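PDB 6WQY: cellulase from Bacteroides salanitronis, which probably hydrolyses internal beta-1,4 linkages of cellulose and related plant polysaccharides through its glycoside hydrolase family 5 catalytic domain, the part of the longer protein present here. Local coordinates for residues A[240-243]-A[244-247]; A[223-227]-A[228-232]. One frame throughout, in Å; residues are numbered along the deposited sequence.

Interaction 1 (A[240-243]-A[244-247]); sequences DVVD and NRLM
Van der Waals packing joins two pairs, D240 with L246 and V242 with R245. The D240 carboxylate lays one oxygen, OD2, against the leucine branch, 3.4 Å from CG of L246 and nearly as close to CD2, while farther back CB of D240 approaches CD1. V242 turns CG1 into the space between its own backbone N and carbonyl carbon (chi1 56°), and this methyl lies 3.9 Å from CG of R245; the two side chains meet at about a right angle, the valine against the aliphatic base of an arginine that bends at chi2.

Polar links across the turn run through one water. It gives its two hydrogens to two acceptors, OD2 of D240 and O of V242, each at 2.7 Å, and takes the N-H of R245 at 2.9 Å.

The guanidinium of R245 folds back on its own chain. Its NH1 donates to O of N244 at 2.9 Å; the carbonyl oxygen lies in the guanidinium plane, yet the donor stands well above the carbonyl plane. E22 receives both NH2 of R245, as a salt bridge, and ND2 of N244.

Helix 191-209 supplies R208, whose salt bridge to OD2 of D240 gives this oxygen a second partner besides the water. A single water is thus the polar link across the turn, while salt bridges tie its two halves to different neighbours, and L246 is buried where the strand begins.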
loop_
_atom_site.group_PDB
_atom_site.type_symbol
_atom_site.label_atom_id
_atom_site.label_comp_id
_atom_site.label_asym_id
_atom_site.label_seq_id
_atom_site.Cartn_x
_atom_site.Cartn_y
_atom_site.Cartn_z
ATOM N N ASP A 240 -10.346 13.642 13.096
ATOM C CA ASP A 240 -9.030 13.503 13.701
ATOM C C ASP A 240 -8.804 14.652 14.670
ATOM O O ASP A 240 -9.487 15.676 14.624
ATOM C CB ASP A 240 -7.954 13.451 12.604
ATOM C CG ASP A 240 -6.678 12.741 13.032
ATOM O OD1 ASP A 240 -6.546 12.367 14.226
ATOM O OD2 ASP A 240 -5.813 12.569 12.147
ATOM N N VAL A 241 -7.856 14.439 15.585
ATOM C CA VAL A 241 -7.499 15.434 16.594
ATOM C C VAL A 241 -6.420 16.400 16.122
ATOM O O VAL A 241 -6.095 17.357 16.841
ATOM C CB VAL A 241 -6.992 14.746 17.879
ATOM C CG1 VAL A 241 -8.071 13.844 18.458
ATOM C CG2 VAL A 241 -5.723 13.940 17.597
ATOM N N VAL A 242 -5.835 16.160 14.959
ATOM C CA VAL A 242 -4.811 16.980 14.338
ATOM C C VAL A 242 -5.220 17.097 12.880
ATOM O O VAL A 242 -5.968 16.269 12.363
ATOM C CB VAL A 242 -3.431 16.299 14.486
ATOM C CG1 VAL A 242 -3.465 14.884 13.899
ATOM C CG2 VAL A 242 -2.338 17.134 13.847
ATOM N N ASP A 243 -4.756 18.146 12.218
ATOM C CA ASP A 243 -5.075 18.321 10.808
ATOM C C ASP A 243 -4.001 17.701 9.919
ATOM O O ASP A 243 -2.826 17.615 10.284
ATOM C CB ASP A 243 -5.256 19.797 10.455
ATOM C CG ASP A 243 -6.455 20.428 11.158
ATOM O OD1 ASP A 243 -7.391 19.691 11.523
ATOM O OD2 ASP A 243 -6.450 21.663 11.333
ATOM N N ASN A 244 -4.418 17.286 8.729
ATOM C CA ASN A 244 -3.494 16.937 7.646
ATOM C C ASN A 244 -2.597 15.750 7.963
ATOM O O ASN A 244 -1.452 15.707 7.498
ATOM C CB ASN A 244 -2.634 18.147 7.258
ATOM C CG ASN A 244 -3.454 19.356 6.996
ATOM O OD1 ASN A 244 -4.481 19.246 6.324
ATOM N ND2 ASN A 244 -3.046 20.501 7.534
ATOM N N ARG A 245 -3.111 14.770 8.706
ATOM C CA ARG A 245 -2.327 13.588 9.034
ATOM C C ARG A 245 -3.027 12.303 8.626
ATOM O O ARG A 245 -2.606 11.223 9.064
ATOM C CB ARG A 245 -1.950 13.544 10.515
ATOM C CG ARG A 245 -0.982 14.644 10.951
ATOM C CD ARG A 245 0.391 14.467 10.338
ATOM N NE ARG A 245 1.309 15.529 10.728
ATOM C CZ ARG A 245 1.397 16.703 10.111
ATOM N NH1 ARG A 245 0.617 16.981 9.064
ATOM N NH2 ARG A 245 2.264 17.613 10.533
ATOM N N LEU A 246 -4.066 12.379 7.796
ATOM C CA LEU A 246 -4.734 11.210 7.248
ATOM C C LEU A 246 -4.601 11.231 5.734
ATOM O O LEU A 246 -4.930 12.232 5.088
ATOM C CB LEU A 246 -6.213 11.163 7.618
ATOM C CG LEU A 246 -6.518 11.132 9.105
ATOM C CD1 LEU A 246 -8.027 11.054 9.306
ATOM C CD2 LEU A 246 -5.814 10.007 9.836
ATOM N N MET A 247 -4.135 10.114 5.172
ATOM C CA MET A 247 -3.891 9.989 3.739
ATOM C C MET A 247 -4.769 8.881 3.173
ATOM O O MET A 247 -4.837 7.792 3.756
ATOM C CB MET A 247 -2.412 9.660 3.454
ATOM C CG MET A 247 -1.414 10.528 4.211
ATOM S SD MET A 247 0.298 10.228 3.794
ATOM C CE MET A 247 0.506 8.563 4.408
HETATM O O HOH W 1 -5.549 14.525 10.320
#

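Interaction 2 (A[223-227]-A[228-232]); sequences GYVTN and IDLTV
Two oxygens of N227 receive the first turn of helix 228-234. OD1 of N227 reaches N of L230, 2.9 Å away, because the asparagine side chain extends away from its own backbone N (chi1 177°); the N-H comes in the amide plane, on a lone pair, and the bond is nearly straight at 164°. The backbone O of N227 takes two donors from T231: N at 2.9 Å, almost in line with the carbonyl, and OG1 at 2.7 Å from above the carbonyl plane.

This is an N-cap, set where the loop leaving strand 219-222 of the (beta/alpha)8 barrel turns into the next helix. Waters satisfy further groups. One accepts from N of G223 and donates to OG1 of T231, 2.7 Å away, so that the hydroxyl both gives and receives. Another bridges N of Y224 and O of L230. In the conformer of D229 modelled here, a third accepts from ND2 of N227 and donates to OD2 of D229, which also accepts a hydrogen bond from Q290, while OD1 forms a salt bridge with K293.

Beside the polar groups, L230 lies alongside Y224, pointing the same way, with its CD1 3.8 Å from CD1 of the ring. The phenol OH is engaged beyond the turn, by Q192 and the backbone N of D177. G223 passes close to the threonine, its CA 3.4 Å from OG1 of T231.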
loop_
_atom_site.group_PDB
_atom_site.type_symbol
_atom_site.label_atom_id
_atom_site.label_comp_id
_atom_site.label_asym_id
_atom_site.label_seq_id
_atom_site.Cartn_x
_atom_site.Cartn_y
_atom_site.Cartn_z
ATOM N N GLY A 223 -10.237 3.196 0.888
ATOM C CA GLY A 223 -11.591 2.984 0.442
ATOM C C GLY A 223 -11.820 1.535 0.059
ATOM O O GLY A 223 -10.932 0.681 0.133
ATOM N N TYR A 224 -13.045 1.260 -0.378
ATOM C CA TYR A 224 -13.469 -0.110 -0.628
ATOM C C TYR A 224 -12.630 -0.748 -1.725
ATOM O O TYR A 224 -12.458 -0.169 -2.806
ATOM C CB TYR A 224 -14.963 -0.130 -0.972
ATOM C CG TYR A 224 -15.595 -1.499 -0.851
ATOM C CD1 TYR A 224 -15.571 -2.404 -1.892
ATOM C CD2 TYR A 224 -16.259 -1.875 0.316
ATOM C CE1 TYR A 224 -16.155 -3.646 -1.783
ATOM C CE2 TYR A 224 -16.861 -3.112 0.426
ATOM C CZ TYR A 224 -16.831 -3.988 -0.629
ATOM O OH TYR A 224 -17.426 -5.230 -0.563
ATOM N N VAL A 225 -12.086 -1.930 -1.405
ATOM C CA VAL A 225 -11.201 -2.739 -2.245
ATOM C C VAL A 225 -10.086 -1.920 -2.883
ATOM O O VAL A 225 -9.528 -2.312 -3.908
ATOM C CB VAL A 225 -11.995 -3.665 -3.205
ATOM C CG1 VAL A 225 -12.530 -2.942 -4.436
ATOM C CG2 VAL A 225 -11.174 -4.893 -3.598
ATOM N N THR A 226 -9.678 -0.832 -2.226
ATOM C CA THR A 226 -8.664 0.107 -2.727
ATOM C C THR A 226 -8.933 0.551 -4.166
ATOM O O THR A 226 -8.005 0.897 -4.909
ATOM C CB THR A 226 -7.223 -0.374 -2.527
ATOM O OG1 THR A 226 -6.979 -1.605 -3.215
ATOM C CG2 THR A 226 -6.902 -0.548 -1.067
ATOM N N ASN A 227 -10.196 0.597 -4.554
ATOM C CA ASN A 227 -10.573 0.959 -5.917
ATOM C C ASN A 227 -10.800 2.462 -6.022
ATOM O O ASN A 227 -11.525 3.041 -5.217
ATOM C CB ASN A 227 -11.853 0.217 -6.282
ATOM C CG ASN A 227 -12.349 0.585 -7.650
ATOM O OD1 ASN A 227 -13.207 1.463 -7.811
ATOM N ND2 ASN A 227 -11.805 -0.058 -8.664
ATOM N N ILE A 228 -10.179 3.104 -7.011
ATOM C CA ILE A 228 -10.294 4.561 -7.109
ATOM C C ILE A 228 -11.753 5.017 -7.194
ATOM O O ILE A 228 -12.164 5.952 -6.492
ATOM C CB ILE A 228 -9.438 5.115 -8.261
ATOM C CG1 ILE A 228 -7.960 5.104 -7.845
ATOM C CG2 ILE A 228 -9.893 6.524 -8.649
ATOM C CD1 ILE A 228 -6.988 5.467 -8.940
ATOM N N ASP A 229 -12.557 4.393 -8.053
ATOM C CA ASP A 229 -13.929 4.868 -8.213
ATOM C C ASP A 229 -14.735 4.690 -6.932
ATOM O O ASP A 229 -15.473 5.595 -6.513
ATOM C CB ASP A 229 -14.599 4.173 -9.393
ATOM C CG ASP A 229 -14.122 4.724 -10.705
ATOM O OD1 ASP A 229 -14.432 5.898 -10.994
ATOM O OD2 ASP A 229 -13.389 3.999 -11.412
ATOM N N LEU A 230 -14.642 3.523 -6.305
ATOM C CA LEU A 230 -15.413 3.308 -5.085
ATOM C C LEU A 230 -14.926 4.182 -3.940
ATOM O O LEU A 230 -15.703 4.499 -3.026
ATOM C CB LEU A 230 -15.419 1.841 -4.679
ATOM C CG LEU A 230 -16.065 0.899 -5.690
ATOM C CD1 LEU A 230 -16.045 -0.528 -5.151
ATOM C CD2 LEU A 230 -17.493 1.308 -6.006
ATOM N N THR A 231 -13.646 4.555 -3.965
ATOM C CA THR A 231 -13.085 5.453 -2.959
ATOM C C THR A 231 -13.603 6.877 -3.165
ATOM O O THR A 231 -14.167 7.490 -2.247
ATOM C CB THR A 231 -11.555 5.397 -3.014
ATOM O OG1 THR A 231 -11.128 4.057 -2.734
ATOM C CG2 THR A 231 -10.911 6.321 -1.986
ATOM N N VAL A 232 -13.456 7.431 -4.370
ATOM C CA VAL A 232 -13.933 8.802 -4.549
ATOM C C VAL A 232 -15.437 8.898 -4.310
ATOM O O VAL A 232 -15.931 9.932 -3.838
ATOM C CB VAL A 232 -13.521 9.414 -5.905
ATOM C CG1 VAL A 232 -12.006 9.350 -6.085
ATOM C CG2 VAL A 232 -14.244 8.749 -7.054
HETATM O O HOH W 2 -8.990 2.921 -1.516
HETATM O O HOH W 3 -14.857 3.485 -0.385
HETATM O O HOH W 4 -12.416 1.324 -11.316
#

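Both interactions are turns between consecutive elements of the barrel, and they come in series. Interaction 2 is mostly buried and leads from strand 219-222 into helix 228-234; interaction 1 lies at the surface and leads from the loop after that helix into strand 246-251. Their centres are about 20 Å apart and they do not touch. Each reaches the other's elements: T231 packs on strand 246-251, while R245 bonds through its backbone to L219. Hydrogen bonds from the first turn of a helix to its N-cap residue dominate the buried turn, with waters filling in; in the surface turn no direct hydrogen bond crosses, one water joins the two halves, and salt bridges tie them to other parts of the fold.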